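Local coordinates for microcin B17-processing protein McbC (Escherichia coli str. K-12 substr. MG1655, PDB 6GRH) that helps convert the inactive microcin B17 precursor peptide into the active antibiotic, as an FMN-containing oxidoreductase of the nitroreductase family, at residues D[17-22]-D[202-207]; D[106-111]-D[219-224]; D[189-194]-D[258-263]. All coordinates share one frame; numbering follows the deposited sequence.

Helix 204-227 belongs to contacts 1 and 2 and packs on the strands of contact 3. Its first turn meets helix 17-27 in contact 1, and a later turn meets the end of helix 97-108 in contact 2; the two centres are about 29 Å apart. Contact 3 joins neighbouring strands of the antiparallel sheet, about 13 Å from contact 2 and about 23 Å from contact 1 between centres. Along the chain the segments run 17-22, 106-111, 189-194, 202-207, 219-224 and 258-263, so every pair of contacts interleaves. Ala221 and Phe108 of contact 2 pack on Tyr191 of contact 3, while Tyr207 of contact 1 meets Ile193 of contact 3. The helix thus connects the N-terminal part to the core.

Contact 1: residues D[17-22]-D[202-207]; sequences PEVLAI and YRYRGY. With EDO (1,2-ethanediol), chain P.
Val19, whose CA lies 6.6 Å from the CA of Arg203, the nearest such pair between 17-22 and 202-207, divides its two methyl groups between the flat groups of Arg203 and Tyr204. The apolar part centres on the Tyr204 ring. Val19 CG1 stands over the middle of one face, 4.0 Å from the Tyr204 ring centroid and 10° off its normal, a CH-pi contact. With CG1 anti to the backbone N (chi1 175°), the other methyl is turned toward the rim, Val19 CG2 lying 3.8 Å from Tyr204 CE2. One turn on, Ile22 follows the phenol end: its CG2 is 3.7 Å from Tyr204 CE1, and its CD1 comes to 3.3 Å from Tyr204 OH. Val19 and Ile22 thus pack along the ring as far as its hydroxyl.

The contact with Arg203 is of another kind. Val19 CG2 lies above one face of the guanidinium, offset toward its rim and 3.4 Å from Arg203 NH2; a bend at chi3 brings the group round. Its polar partners lie outside the two segments: NH1 forms a salt bridge with Asp16 OD2, and NE another with Asp264 of an McbB chain. The Glu18 carboxylate bonds to the backbone N of Arg210 and of Asn211 in a further McbB chain, and Arg205 forms a salt bridge with Asp240 of the second McbC subunit.

Tyr202 OH receives a weak hydrogen bond, 3.4 Å long, from O1 of a 1,2-ethanediol probably left by the crystallisation liquor and also bonded to Gly124 N of the FMN pocket.

No hydrogen bond links 17-22 directly to 202-207. The chemistry implies an apolar seam between helices 17-27 and 204-227 where McbC and McbB chains meet, its charged margin committed to Asp16 and McbB.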
ATOM      1  N   PRO D  17       6.252  12.997  -5.318  1.00 27.15           N
ATOM      2  CA  PRO D  17       7.031  11.758  -5.177  1.00 27.60           C
ATOM      3  C   PRO D  17       6.298  10.667  -4.385  1.00 27.43           C
ATOM      4  O   PRO D  17       6.613   9.512  -4.533  1.00 25.53           O
ATOM      5  CB  PRO D  17       8.290  12.210  -4.408  1.00 28.25           C
ATOM      6  CG  PRO D  17       7.855  13.424  -3.681  1.00 28.20           C
ATOM      7  CD  PRO D  17       6.841  14.101  -4.538  1.00 27.86           C
ATOM      8  N   GLU D  18       5.348  11.063  -3.554  1.00 28.37           N
ATOM      9  CA  GLU D  18       4.520  10.109  -2.832  1.00 29.12           C
ATOM     10  C   GLU D  18       3.581   9.386  -3.813  1.00 27.01           C
ATOM     11  O   GLU D  18       3.461   8.165  -3.775  1.00 25.90           O
ATOM     12  CB  GLU D  18       3.733  10.816  -1.735  1.00 31.53           C
ATOM     13  CG  GLU D  18       2.953   9.879  -0.814  1.00 34.68           C
ATOM     14  CD  GLU D  18       3.793   9.270   0.309  1.00 38.45           C
ATOM     15  OE1 GLU D  18       5.017   9.552   0.405  1.00 42.89           O
ATOM     16  OE2 GLU D  18       3.223   8.512   1.132  1.00 41.49           O
ATOM     17  N   VAL D  19       2.951  10.146  -4.705  1.00 24.77           N
ATOM     18  CA  VAL D  19       2.065   9.578  -5.703  1.00 23.43           C
ATOM     19  C   VAL D  19       2.865   8.619  -6.599  1.00 22.77           C
ATOM     20  O   VAL D  19       2.445   7.482  -6.835  1.00 21.62           O
ATOM     21  CB  VAL D  19       1.389  10.677  -6.530  1.00 23.24           C
ATOM     22  CG1 VAL D  19       0.555  10.101  -7.638  1.00 23.22           C
ATOM     23  CG2 VAL D  19       0.486  11.514  -5.632  1.00 23.78           C
ATOM     24  N   LEU D  20       4.013   9.083  -7.084  1.00 22.31           N
ATOM     25  CA  LEU D  20       4.837   8.273  -7.958  1.00 22.15           C
ATOM     26  C   LEU D  20       5.215   6.931  -7.334  1.00 22.03           C
ATOM     27  O   LEU D  20       5.084   5.900  -7.989  1.00 21.93           O
ATOM     28  CB  LEU D  20       6.071   9.030  -8.377  1.00 22.66           C
ATOM     29  CG  LEU D  20       7.023   8.315  -9.317  1.00 23.16           C
ATOM     30  CD1 LEU D  20       6.307   8.007 -10.622  1.00 23.39           C
ATOM     31  CD2 LEU D  20       8.222   9.218  -9.559  1.00 24.23           C
ATOM     32  N   ALA D  21       5.687   6.956  -6.094  1.00 22.46           N
ATOM     33  CA  ALA D  21       6.108   5.739  -5.396  1.00 23.10           C
ATOM     34  C   ALA D  21       4.957   4.788  -5.163  1.00 22.70           C
ATOM     35  O   ALA D  21       5.096   3.601  -5.400  1.00 21.81           O
ATOM     36  CB  ALA D  21       6.775   6.079  -4.065  1.00 24.38           C
ATOM     37  N   ILE D  22       3.813   5.321  -4.728  1.00 21.98           N
ATOM     38  CA  ILE D  22       2.644   4.494  -4.463  1.00 22.22           C
ATOM     39  C   ILE D  22       2.138   3.835  -5.742  1.00 22.46           C
ATOM     40  O   ILE D  22       1.776   2.626  -5.734  1.00 21.85           O
ATOM     41  CB  ILE D  22       1.546   5.307  -3.730  1.00 22.79           C
ATOM     42  CG1 ILE D  22       2.043   5.581  -2.288  1.00 23.45           C
ATOM     43  CG2 ILE D  22       0.197   4.584  -3.731  1.00 22.76           C
ATOM     44  CD1 ILE D  22       1.196   6.536  -1.453  1.00 24.40           C
ATOM     45  N   TYR D 202      -2.993  14.962 -13.038  1.00 26.52           N
ATOM     46  CA  TYR D 202      -4.182  14.403 -12.397  1.00 27.44           C
ATOM     47  C   TYR D 202      -3.923  13.515 -11.180  1.00 27.01           C
ATOM     48  O   TYR D 202      -4.894  13.009 -10.578  1.00 27.58           O
ATOM     49  CB  TYR D 202      -4.969  13.582 -13.414  1.00 28.15           C
ATOM     50  CG  TYR D 202      -5.455  14.410 -14.569  1.00 29.32           C
ATOM     51  CD1 TYR D 202      -6.376  15.432 -14.361  1.00 30.57           C
ATOM     52  CD2 TYR D 202      -4.982  14.198 -15.852  1.00 29.65           C
ATOM     53  CE1 TYR D 202      -6.831  16.217 -15.417  1.00 32.39           C
ATOM     54  CE2 TYR D 202      -5.436  14.982 -16.919  1.00 31.73           C
ATOM     55  CZ  TYR D 202      -6.353  15.976 -16.691  1.00 32.13           C
ATOM     56  OH  TYR D 202      -6.805  16.771 -17.728  1.00 34.60           O
ATOM     57  N   ARG D 203      -2.644  13.296 -10.839  1.00 25.26           N
ATOM     58  CA  ARG D 203      -2.262  12.420  -9.738  1.00 24.38           C
ATOM     59  C   ARG D 203      -2.739  10.965 -10.015  1.00 23.26           C
ATOM     60  O   ARG D 203      -2.633  10.507 -11.155  1.00 23.51           O
ATOM     61  CB  ARG D 203      -2.722  13.002  -8.396  1.00 24.77           C
ATOM     62  CG  ARG D 203      -2.214  14.416  -8.101  1.00 25.72           C
ATOM     63  CD  ARG D 203      -2.958  15.036  -6.919  1.00 26.56           C
ATOM     64  NE  ARG D 203      -2.814  14.247  -5.707  1.00 26.97           N
ATOM     65  CZ  ARG D 203      -1.737  14.208  -4.926  1.00 28.76           C
ATOM     66  NH1 ARG D 203      -0.672  14.956  -5.182  1.00 29.38           N
ATOM     67  NH2 ARG D 203      -1.717  13.381  -3.873  1.00 29.28           N
ATOM     68  N   TYR D 204      -3.230  10.244  -9.007  1.00 23.00           N
ATOM     69  CA  TYR D 204      -3.576   8.807  -9.139  1.00 23.53           C
ATOM     70  C   TYR D 204      -4.538   8.472 -10.264  1.00 24.10           C
ATOM     71  O   TYR D 204      -4.372   7.475 -10.957  1.00 23.68           O
ATOM     72  CB  TYR D 204      -4.179   8.275  -7.847  1.00 23.96           C
ATOM     73  CG  TYR D 204      -3.255   8.337  -6.676  1.00 24.10           C
ATOM     74  CD1 TYR D 204      -2.269   7.388  -6.520  1.00 24.18           C
ATOM     75  CD2 TYR D 204      -3.369   9.349  -5.713  1.00 24.61           C
ATOM     76  CE1 TYR D 204      -1.391   7.434  -5.442  1.00 24.51           C
ATOM     77  CE2 TYR D 204      -2.491   9.405  -4.636  1.00 25.12           C
ATOM     78  CZ  TYR D 204      -1.504   8.431  -4.522  1.00 25.26           C
ATOM     79  OH  TYR D 204      -0.607   8.414  -3.483  1.00 27.50           O
ATOM     80  N   ARG D 205      -5.557   9.305 -10.440  1.00 24.25           N
ATOM     81  CA  ARG D 205      -6.512   9.117 -11.527  1.00 25.08           C
ATOM     82  C   ARG D 205      -5.832   9.113 -12.911  1.00 25.17           C
ATOM     83  O   ARG D 205      -6.314   8.466 -13.839  1.00 24.17           O
ATOM     84  CB  ARG D 205      -7.593  10.180 -11.474  1.00 26.49           C
ATOM     85  CG  ARG D 205      -8.870   9.804 -12.208  1.00 28.18           C
ATOM     86  CD  ARG D 205      -9.892  10.872 -11.919  1.00 29.01           C
ATOM     87  NE  ARG D 205     -11.267  10.636 -12.312  1.00 30.19           N
ATOM     88  CZ  ARG D 205     -12.199   9.994 -11.609  1.00 29.80           C
ATOM     89  NH1 ARG D 205     -11.936   9.425 -10.469  1.00 29.40           N
ATOM     90  NH2 ARG D 205     -13.437   9.934 -12.080  1.00 31.46           N
ATOM     91  N   GLY D 206      -4.693   9.783 -13.039  1.00 24.42           N
ATOM     92  CA  GLY D 206      -3.928   9.733 -14.292  1.00 24.79           C
ATOM     93  C   GLY D 206      -3.436   8.365 -14.691  1.00 24.36           C
ATOM     94  O   GLY D 206      -3.345   8.053 -15.893  1.00 24.96           O
ATOM     95  N   TYR D 207      -3.132   7.546 -13.702  1.00 23.56           N
ATOM     96  CA  TYR D 207      -2.733   6.152 -13.941  1.00 24.24           C
ATOM     97  C   TYR D 207      -3.868   5.372 -14.585  1.00 24.39           C
ATOM     98  O   TYR D 207      -3.691   4.723 -15.621  1.00 23.19           O
ATOM     99  CB  TYR D 207      -2.277   5.488 -12.646  1.00 23.94           C
ATOM    100  CG  TYR D 207      -1.799   4.068 -12.808  1.00 24.19           C
ATOM    101  CD1 TYR D 207      -0.563   3.798 -13.374  1.00 24.44           C
ATOM    102  CD2 TYR D 207      -2.573   3.003 -12.391  1.00 23.59           C
ATOM    103  CE1 TYR D 207      -0.112   2.504 -13.501  1.00 24.73           C
ATOM    104  CE2 TYR D 207      -2.132   1.700 -12.545  1.00 24.66           C
ATOM    105  CZ  TYR D 207      -0.912   1.463 -13.106  1.00 24.82           C
ATOM    106  OH  TYR D 207      -0.465   0.166 -13.243  1.00 27.30           O
TER
HETATM  107  C1  EDO P 402      -9.361  18.701 -19.834  1.00 42.72           C
HETATM  108  O1  EDO P 402      -7.977  18.952 -20.057  1.00 44.09           O
HETATM  109  C2  EDO P 402      -9.493  17.285 -19.326  1.00 41.38           C
HETATM  110  O2  EDO P 402      -9.082  16.348 -20.328  1.00 39.55           O

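Contact 2: residues D[106-111]-D[219-224]; sequences NAFSSP and QNAVLV
Ala107 and Asn220 bring helices 97-108 and 204-227 close together, their CA atoms only 5.0 Å apart, just before helix 97-108 ends and the chain leaves helical geometry at Ser109. The small Ala107 and Ala221 are consistent with so close an approach: Ala107 CB lies 3.9 Å from Ala221 N, methyl against backbone, and 4.3 Å from Ala221 CB. The polar link is a single side-chain bond, from Asn220 ND2 to Ala107 O, 2.9 Å long and fairly straight at 162°. The acceptor lies close to the amide plane of Asn220, whereas the donor is tilted 21° from the plane of the Ala107 carbonyl. That carbonyl belongs to the last turn of helix 97-108, where the run of in-helix N-H donors gives out, and Asn220 supplies one from the neighbouring helix.

The same amide reaches further: ND2 has a weak second bond to Pro119 O, and OD1 accepts from Gln219 of the second subunit. Helix 204-227, a long helix of the nitroreductase fold, lies here in the interface of two McbC copies, where Leu223 packs on Leu223 of the second subunit, with helix 97-108 at its flank.

A turn further along, Val224 faces Asn106. Its CG1 is 3.7 Å from Asn106 CB, and its CG2 sits 3.7 Å from Ala107 N; at a chi1 of 171° both Val224 methyls press on the Asn106 CB from one side. The Asn106 amide itself turns to other partners, ND2 to Lys102 O and OD1 to Ser79 and Phe78 of the second subunit. Toward the sheet, Ala221 CB touches Phe108 CZ at 4.2 Å, and the Phe108 ring, whose other neighbours include Leu189 and Tyr191, takes the methyl of Ala107 over the centre of one face.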
ATOM      1  N   ASN D 106      -2.267   4.949 -39.678  1.00 36.86           N
ATOM      2  CA  ASN D 106      -3.722   4.829 -39.518  1.00 36.53           C
ATOM      3  C   ASN D 106      -4.190   4.630 -38.076  1.00 35.43           C
ATOM      4  O   ASN D 106      -5.170   5.246 -37.668  1.00 35.36           O
ATOM      5  CB  ASN D 106      -4.263   3.725 -40.421  1.00 36.89           C
ATOM      6  CG  ASN D 106      -4.253   4.132 -41.875  1.00 38.19           C
ATOM      7  OD1 ASN D 106      -5.124   4.903 -42.320  1.00 38.47           O
ATOM      8  ND2 ASN D 106      -3.245   3.663 -42.619  1.00 37.94           N
ATOM      9  N   ALA D 107      -3.487   3.793 -37.300  1.00 34.65           N
ATOM     10  CA  ALA D 107      -3.856   3.552 -35.907  1.00 32.93           C
ATOM     11  C   ALA D 107      -3.605   4.725 -34.979  1.00 32.30           C
ATOM     12  O   ALA D 107      -4.378   4.916 -34.046  1.00 31.15           O
ATOM     13  CB  ALA D 107      -3.150   2.312 -35.349  1.00 32.40           C
ATOM     14  N   PHE D 108      -2.525   5.477 -35.206  1.00 32.73           N
ATOM     15  CA  PHE D 108      -2.003   6.415 -34.185  1.00 32.48           C
ATOM     16  C   PHE D 108      -1.849   7.881 -34.619  1.00 33.68           C
ATOM     17  O   PHE D 108      -1.577   8.750 -33.768  1.00 33.14           O
ATOM     18  CB  PHE D 108      -0.646   5.912 -33.651  1.00 31.72           C
ATOM     19  CG  PHE D 108      -0.646   4.471 -33.250  1.00 31.00           C
ATOM     20  CD1 PHE D 108      -1.598   3.978 -32.356  1.00 30.49           C
ATOM     21  CD2 PHE D 108       0.307   3.594 -33.747  1.00 31.58           C
ATOM     22  CE1 PHE D 108      -1.616   2.641 -31.998  1.00 30.35           C
ATOM     23  CE2 PHE D 108       0.300   2.259 -33.375  1.00 30.68           C
ATOM     24  CZ  PHE D 108      -0.652   1.777 -32.503  1.00 29.82           C
ATOM     25  N   SER D 109      -2.016   8.161 -35.912  1.00 35.09           N
ATOM     26  CA  SER D 109      -1.728   9.490 -36.454  1.00 36.11           C
ATOM     27  C   SER D 109      -2.893  10.038 -37.259  1.00 37.54           C
ATOM     28  O   SER D 109      -3.741   9.293 -37.785  1.00 37.63           O
ATOM     29  CB  SER D 109      -0.467   9.452 -37.325  1.00 36.28           C
ATOM     30  OG  SER D 109       0.668   9.057 -36.569  1.00 35.47           O
ATOM     31  N   SER D 110      -2.906  11.362 -37.365  1.00 38.71           N
ATOM     32  CA  SER D 110      -3.866  12.062 -38.200  1.00 40.21           C
ATOM     33  C   SER D 110      -3.512  11.854 -39.671  1.00 41.62           C
ATOM     34  O   SER D 110      -2.325  11.754 -40.023  1.00 41.74           O
ATOM     35  CB  SER D 110      -3.864  13.564 -37.870  1.00 40.71           C
ATOM     36  OG  SER D 110      -4.531  14.316 -38.856  1.00 42.48           O
ATOM     37  N   PRO D 111      -4.528  11.802 -40.544  1.00 43.33           N
ATOM     38  CA  PRO D 111      -4.227  11.800 -41.981  1.00 45.36           C
ATOM     39  C   PRO D 111      -3.520  13.071 -42.460  1.00 46.94           C
ATOM     40  O   PRO D 111      -2.819  13.034 -43.467  1.00 48.47           O
ATOM     41  CB  PRO D 111      -5.600  11.657 -42.654  1.00 46.20           C
ATOM     42  CG  PRO D 111      -6.604  11.939 -41.609  1.00 45.40           C
ATOM     43  CD  PRO D 111      -5.972  11.712 -40.270  1.00 43.34           C
ATOM     44  N   GLN D 219      -6.752  -0.945 -29.661  1.00 29.08           N
ATOM     45  CA  GLN D 219      -8.014  -1.204 -30.336  1.00 29.95           C
ATOM     46  C   GLN D 219      -8.016  -0.616 -31.747  1.00 30.73           C
ATOM     47  O   GLN D 219      -8.459  -1.270 -32.677  1.00 31.17           O
ATOM     48  CB  GLN D 219      -9.199  -0.663 -29.527  1.00 30.20           C
ATOM     49  CG  GLN D 219     -10.577  -1.004 -30.097  1.00 31.44           C
ATOM     50  CD  GLN D 219     -10.868  -2.501 -30.245  1.00 32.29           C
ATOM     51  OE1 GLN D 219     -10.203  -3.357 -29.635  1.00 31.73           O
ATOM     52  NE2 GLN D 219     -11.882  -2.826 -31.080  1.00 32.60           N
ATOM     53  N   ASN D 220      -7.511   0.600 -31.903  1.00 30.84           N
ATOM     54  CA  ASN D 220      -7.283   1.175 -33.238  1.00 32.16           C
ATOM     55  C   ASN D 220      -6.400   0.271 -34.098  1.00 32.61           C
ATOM     56  O   ASN D 220      -6.644   0.108 -35.307  1.00 33.96           O
ATOM     57  CB  ASN D 220      -6.630   2.560 -33.155  1.00 32.60           C
ATOM     58  CG  ASN D 220      -7.634   3.676 -33.055  1.00 33.29           C
ATOM     59  OD1 ASN D 220      -8.818   3.432 -32.852  1.00 33.87           O
ATOM     60  ND2 ASN D 220      -7.154   4.926 -33.181  1.00 33.78           N
ATOM     61  N   ALA D 221      -5.372  -0.282 -33.475  1.00 31.46           N
ATOM     62  CA  ALA D 221      -4.471  -1.205 -34.147  1.00 32.21           C
ATOM     63  C   ALA D 221      -5.162  -2.516 -34.557  1.00 32.46           C
ATOM     64  O   ALA D 221      -4.930  -2.993 -35.651  1.00 33.36           O
ATOM     65  CB  ALA D 221      -3.237  -1.465 -33.311  1.00 31.74           C
ATOM     66  N   VAL D 222      -6.022  -3.063 -33.702  1.00 32.26           N
ATOM     67  CA  VAL D 222      -6.889  -4.220 -34.048  1.00 32.87           C
ATOM     68  C   VAL D 222      -7.719  -3.930 -35.289  1.00 34.53           C
ATOM     69  O   VAL D 222      -7.757  -4.732 -36.239  1.00 36.53           O
ATOM     70  CB  VAL D 222      -7.838  -4.617 -32.885  1.00 32.07           C
ATOM     71  CG1 VAL D 222      -8.885  -5.636 -33.326  1.00 32.68           C
ATOM     72  CG2 VAL D 222      -7.046  -5.171 -31.698  1.00 31.28           C
ATOM     73  N   LEU D 223      -8.382  -2.780 -35.276  1.00 34.94           N
ATOM     74  CA  LEU D 223      -9.278  -2.392 -36.354  1.00 35.60           C
ATOM     75  C   LEU D 223      -8.505  -2.110 -37.652  1.00 36.04           C
ATOM     76  O   LEU D 223      -8.899  -2.573 -38.701  1.00 36.86           O
ATOM     77  CB  LEU D 223     -10.146  -1.206 -35.940  1.00 35.45           C
ATOM     78  CG  LEU D 223     -11.082  -1.443 -34.749  1.00 35.28           C
ATOM     79  CD1 LEU D 223     -11.735  -0.125 -34.335  1.00 35.24           C
ATOM     80  CD2 LEU D 223     -12.115  -2.523 -35.039  1.00 36.29           C
ATOM     81  N   VAL D 224      -7.381  -1.407 -37.563  1.00 35.39           N
ATOM     82  CA  VAL D 224      -6.570  -1.116 -38.743  1.00 36.22           C
ATOM     83  C   VAL D 224      -5.973  -2.425 -39.304  1.00 37.07           C
ATOM     84  O   VAL D 224      -6.023  -2.662 -40.518  1.00 38.23           O
ATOM     85  CB  VAL D 224      -5.491  -0.049 -38.430  1.00 35.63           C
ATOM     86  CG1 VAL D 224      -4.504   0.116 -39.577  1.00 36.57           C
ATOM     87  CG2 VAL D 224      -6.154   1.303 -38.107  1.00 35.23           C
TER

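Contact 3: residues D[189-194]-D[258-263]; sequences LVYCII and IVQFFG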
ATOM      1  N   LEU D 189       3.926  -4.600 -31.453  1.00 30.28           N
ATOM      2  CA  LEU D 189       3.876  -3.271 -30.858  1.00 30.09           C
ATOM      3  C   LEU D 189       3.906  -3.461 -29.353  1.00 29.04           C
ATOM      4  O   LEU D 189       3.256  -4.374 -28.824  1.00 29.12           O
ATOM      5  CB  LEU D 189       2.649  -2.483 -31.311  1.00 30.11           C
ATOM      6  CG  LEU D 189       2.577  -2.168 -32.808  1.00 31.43           C
ATOM      7  CD1 LEU D 189       1.286  -1.429 -33.090  1.00 31.46           C
ATOM      8  CD2 LEU D 189       3.805  -1.387 -33.284  1.00 31.98           C
ATOM      9  N   VAL D 190       4.677  -2.617 -28.673  1.00 29.13           N
ATOM     10  CA  VAL D 190       4.746  -2.597 -27.221  1.00 28.07           C
ATOM     11  C   VAL D 190       4.302  -1.209 -26.736  1.00 27.98           C
ATOM     12  O   VAL D 190       4.878  -0.191 -27.127  1.00 28.83           O
ATOM     13  CB  VAL D 190       6.158  -2.918 -26.717  1.00 28.11           C
ATOM     14  CG1 VAL D 190       6.171  -3.011 -25.197  1.00 27.95           C
ATOM     15  CG2 VAL D 190       6.676  -4.215 -27.302  1.00 28.91           C
ATOM     16  N   TYR D 191       3.255  -1.173 -25.916  1.00 26.74           N
ATOM     17  CA  TYR D 191       2.675   0.067 -25.430  1.00 26.16           C
ATOM     18  C   TYR D 191       3.201   0.306 -24.028  1.00 25.79           C
ATOM     19  O   TYR D 191       3.034  -0.560 -23.166  1.00 25.15           O
ATOM     20  CB  TYR D 191       1.141  -0.011 -25.414  1.00 25.52           C
ATOM     21  CG  TYR D 191       0.535  -0.292 -26.742  1.00 26.10           C
ATOM     22  CD1 TYR D 191       0.059   0.750 -27.544  1.00 26.48           C
ATOM     23  CD2 TYR D 191       0.448  -1.614 -27.238  1.00 26.35           C
ATOM     24  CE1 TYR D 191      -0.484   0.488 -28.803  1.00 27.23           C
ATOM     25  CE2 TYR D 191      -0.118  -1.892 -28.486  1.00 26.75           C
ATOM     26  CZ  TYR D 191      -0.581  -0.836 -29.264  1.00 27.23           C
ATOM     27  OH  TYR D 191      -1.157  -1.072 -30.476  1.00 27.32           O
ATOM     28  N   CYS D 192       3.814   1.468 -23.802  1.00 26.10           N
ATOM     29  CA  CYS D 192       4.512   1.761 -22.558  1.00 26.54           C
ATOM     30  C   CYS D 192       4.010   3.044 -21.908  1.00 26.12           C
ATOM     31  O   CYS D 192       3.804   4.041 -22.580  1.00 27.14           O
ATOM     32  CB  CYS D 192       6.001   1.912 -22.815  1.00 27.60           C
ATOM     33  SG  CYS D 192       6.742   0.405 -23.484  1.00 30.99           S
ATOM     34  N   ILE D 193       3.865   3.000 -20.593  1.00 25.41           N
ATOM     35  CA  ILE D 193       3.476   4.143 -19.796  1.00 25.01           C
ATOM     36  C   ILE D 193       4.719   4.885 -19.288  1.00 24.98           C
ATOM     37  O   ILE D 193       5.623   4.268 -18.726  1.00 25.33           O
ATOM     38  CB  ILE D 193       2.598   3.743 -18.591  1.00 24.93           C
ATOM     39  CG1 ILE D 193       2.084   5.001 -17.865  1.00 25.54           C
ATOM     40  CG2 ILE D 193       3.303   2.811 -17.609  1.00 24.42           C
ATOM     41  CD1 ILE D 193       1.101   4.671 -16.774  1.00 25.86           C
ATOM     42  N   ILE D 194       4.743   6.200 -19.472  1.00 25.40           N
ATOM     43  CA  ILE D 194       5.726   7.048 -18.804  1.00 25.52           C
ATOM     44  C   ILE D 194       5.078   7.509 -17.503  1.00 24.81           C
ATOM     45  O   ILE D 194       4.169   8.337 -17.534  1.00 25.08           O
ATOM     46  CB  ILE D 194       6.121   8.253 -19.679  1.00 26.84           C
ATOM     47  CG1 ILE D 194       6.711   7.749 -20.990  1.00 27.96           C
ATOM     48  CG2 ILE D 194       7.116   9.150 -18.921  1.00 26.89           C
ATOM     49  CD1 ILE D 194       7.080   8.863 -21.929  1.00 30.20           C
ATOM     50  N   ILE D 258       1.455  -3.628 -22.270  1.00 27.95           N
ATOM     51  CA  ILE D 258       0.843  -4.662 -23.085  1.00 28.58           C
ATOM     52  C   ILE D 258       1.642  -4.787 -24.375  1.00 28.33           C
ATOM     53  O   ILE D 258       2.252  -3.816 -24.855  1.00 27.45           O
ATOM     54  CB  ILE D 258      -0.664  -4.365 -23.322  1.00 29.30           C
ATOM     55  CG1 ILE D 258      -1.442  -5.599 -23.725  1.00 30.39           C
ATOM     56  CG2 ILE D 258      -0.879  -3.248 -24.325  1.00 30.37           C
ATOM     57  CD1 ILE D 258      -1.595  -6.608 -22.612  1.00 29.93           C
ATOM     58  N   VAL D 259       1.681  -6.004 -24.889  1.00 28.75           N
ATOM     59  CA  VAL D 259       2.342  -6.320 -26.145  1.00 29.13           C
ATOM     60  C   VAL D 259       1.252  -6.710 -27.147  1.00 29.10           C
ATOM     61  O   VAL D 259       0.192  -7.218 -26.760  1.00 29.77           O
ATOM     62  CB  VAL D 259       3.370  -7.454 -25.933  1.00 29.29           C
ATOM     63  CG1 VAL D 259       3.923  -7.976 -27.260  1.00 31.02           C
ATOM     64  CG2 VAL D 259       4.515  -6.973 -25.044  1.00 29.26           C
ATOM     65  N   GLN D 260       1.488  -6.450 -28.422  1.00 29.38           N
ATOM     66  CA  GLN D 260       0.533  -6.813 -29.471  1.00 29.36           C
ATOM     67  C   GLN D 260       1.300  -7.367 -30.642  1.00 29.95           C
ATOM     68  O   GLN D 260       2.097  -6.660 -31.265  1.00 30.82           O
ATOM     69  CB  GLN D 260      -0.314  -5.617 -29.897  1.00 29.22           C
ATOM     70  CG  GLN D 260      -1.486  -5.956 -30.803  1.00 29.82           C
ATOM     71  CD  GLN D 260      -2.371  -4.754 -31.067  1.00 30.47           C
ATOM     72  OE1 GLN D 260      -1.953  -3.606 -30.874  1.00 29.77           O
ATOM     73  NE2 GLN D 260      -3.588  -5.008 -31.570  1.00 31.23           N
ATOM     74  N   PHE D 261       1.063  -8.634 -30.931  1.00 29.39           N
ATOM     75  CA  PHE D 261       1.763  -9.335 -32.012  1.00 30.33           C
ATOM     76  C   PHE D 261       1.007  -9.195 -33.318  1.00 30.73           C
ATOM     77  O   PHE D 261      -0.218  -9.154 -33.311  1.00 29.96           O
ATOM     78  CB  PHE D 261       1.909 -10.819 -31.666  1.00 30.39           C
ATOM     79  CG  PHE D 261       2.887 -11.082 -30.561  1.00 30.22           C
ATOM     80  CD1 PHE D 261       4.244 -10.853 -30.759  1.00 30.49           C
ATOM     81  CD2 PHE D 261       2.467 -11.547 -29.333  1.00 29.56           C
ATOM     82  CE1 PHE D 261       5.152 -11.090 -29.755  1.00 30.14           C
ATOM     83  CE2 PHE D 261       3.378 -11.801 -28.326  1.00 29.42           C
ATOM     84  CZ  PHE D 261       4.722 -11.557 -28.528  1.00 29.67           C
ATOM     85  N   PHE D 262       1.750  -9.123 -34.423  1.00 31.39           N
ATOM     86  CA  PHE D 262       1.169  -9.005 -35.756  1.00 32.33           C
ATOM     87  C   PHE D 262       1.852  -9.946 -36.710  1.00 33.81           C
ATOM     88  O   PHE D 262       3.069 -10.175 -36.618  1.00 33.98           O
ATOM     89  CB  PHE D 262       1.316  -7.588 -36.308  1.00 32.34           C
ATOM     90  CG  PHE D 262       0.568  -6.562 -35.524  1.00 31.13           C
ATOM     91  CD1 PHE D 262       1.151  -5.967 -34.408  1.00 30.49           C
ATOM     92  CD2 PHE D 262      -0.735  -6.220 -35.871  1.00 31.35           C
ATOM     93  CE1 PHE D 262       0.468  -5.021 -33.677  1.00 29.31           C
ATOM     94  CE2 PHE D 262      -1.432  -5.278 -35.130  1.00 30.61           C
ATOM     95  CZ  PHE D 262      -0.833  -4.679 -34.035  1.00 29.67           C
ATOM     96  N   GLY D 263       1.078 -10.440 -37.666  1.00 35.31           N
ATOM     97  CA  GLY D 263       1.599 -11.361 -38.646  1.00 37.47           C
ATOM     98  C   GLY D 263       0.567 -12.078 -39.489  1.00 39.21           C
ATOM     99  O   GLY D 263      -0.562 -11.601 -39.658  1.00 38.23           O
TER
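Leu189 and Gln260 form a doubly bonded pair of these antiparallel strands, Leu189 N to Gln260 O and Gln260 N to Leu189 O, each at 2.8 Å. Two residues on, Tyr191 N donates to Ile258 O at 3.0 Å, with an N-H...O angle of 172°. The face carrying Leu189, Tyr191, Ile258 and Gln260 is densely filled. Tyr191 OH donates to Gln260 OE1 at 2.7 Å, almost straight down the C=O line, and the ring and amide planes stand 44° apart; Gln260 swings its chain away from its own N (chi1 -170°) and runs extended to the hydroxyl. Its NE2 goes to Asn232. Ile258 CG2 lies 3.6 Å from Tyr191 CD2, and Leu189 CG meets Phe262 CE1 at 3.7 Å.

The opposite face is looser within this pair: Val190 and Val259 lie side by side in the non-hydrogen-bonded position, their closest side-chain approach being CG2 to CG2 at 4.2 Å. It too is buried, Val190 also packing on Cys134 and Pro256.

Helices 97-108 and 204-227 cover the sheet face that carries Tyr191. This is the central antiparallel sheet of the nitroreductase fold, with the flavin against Ile258.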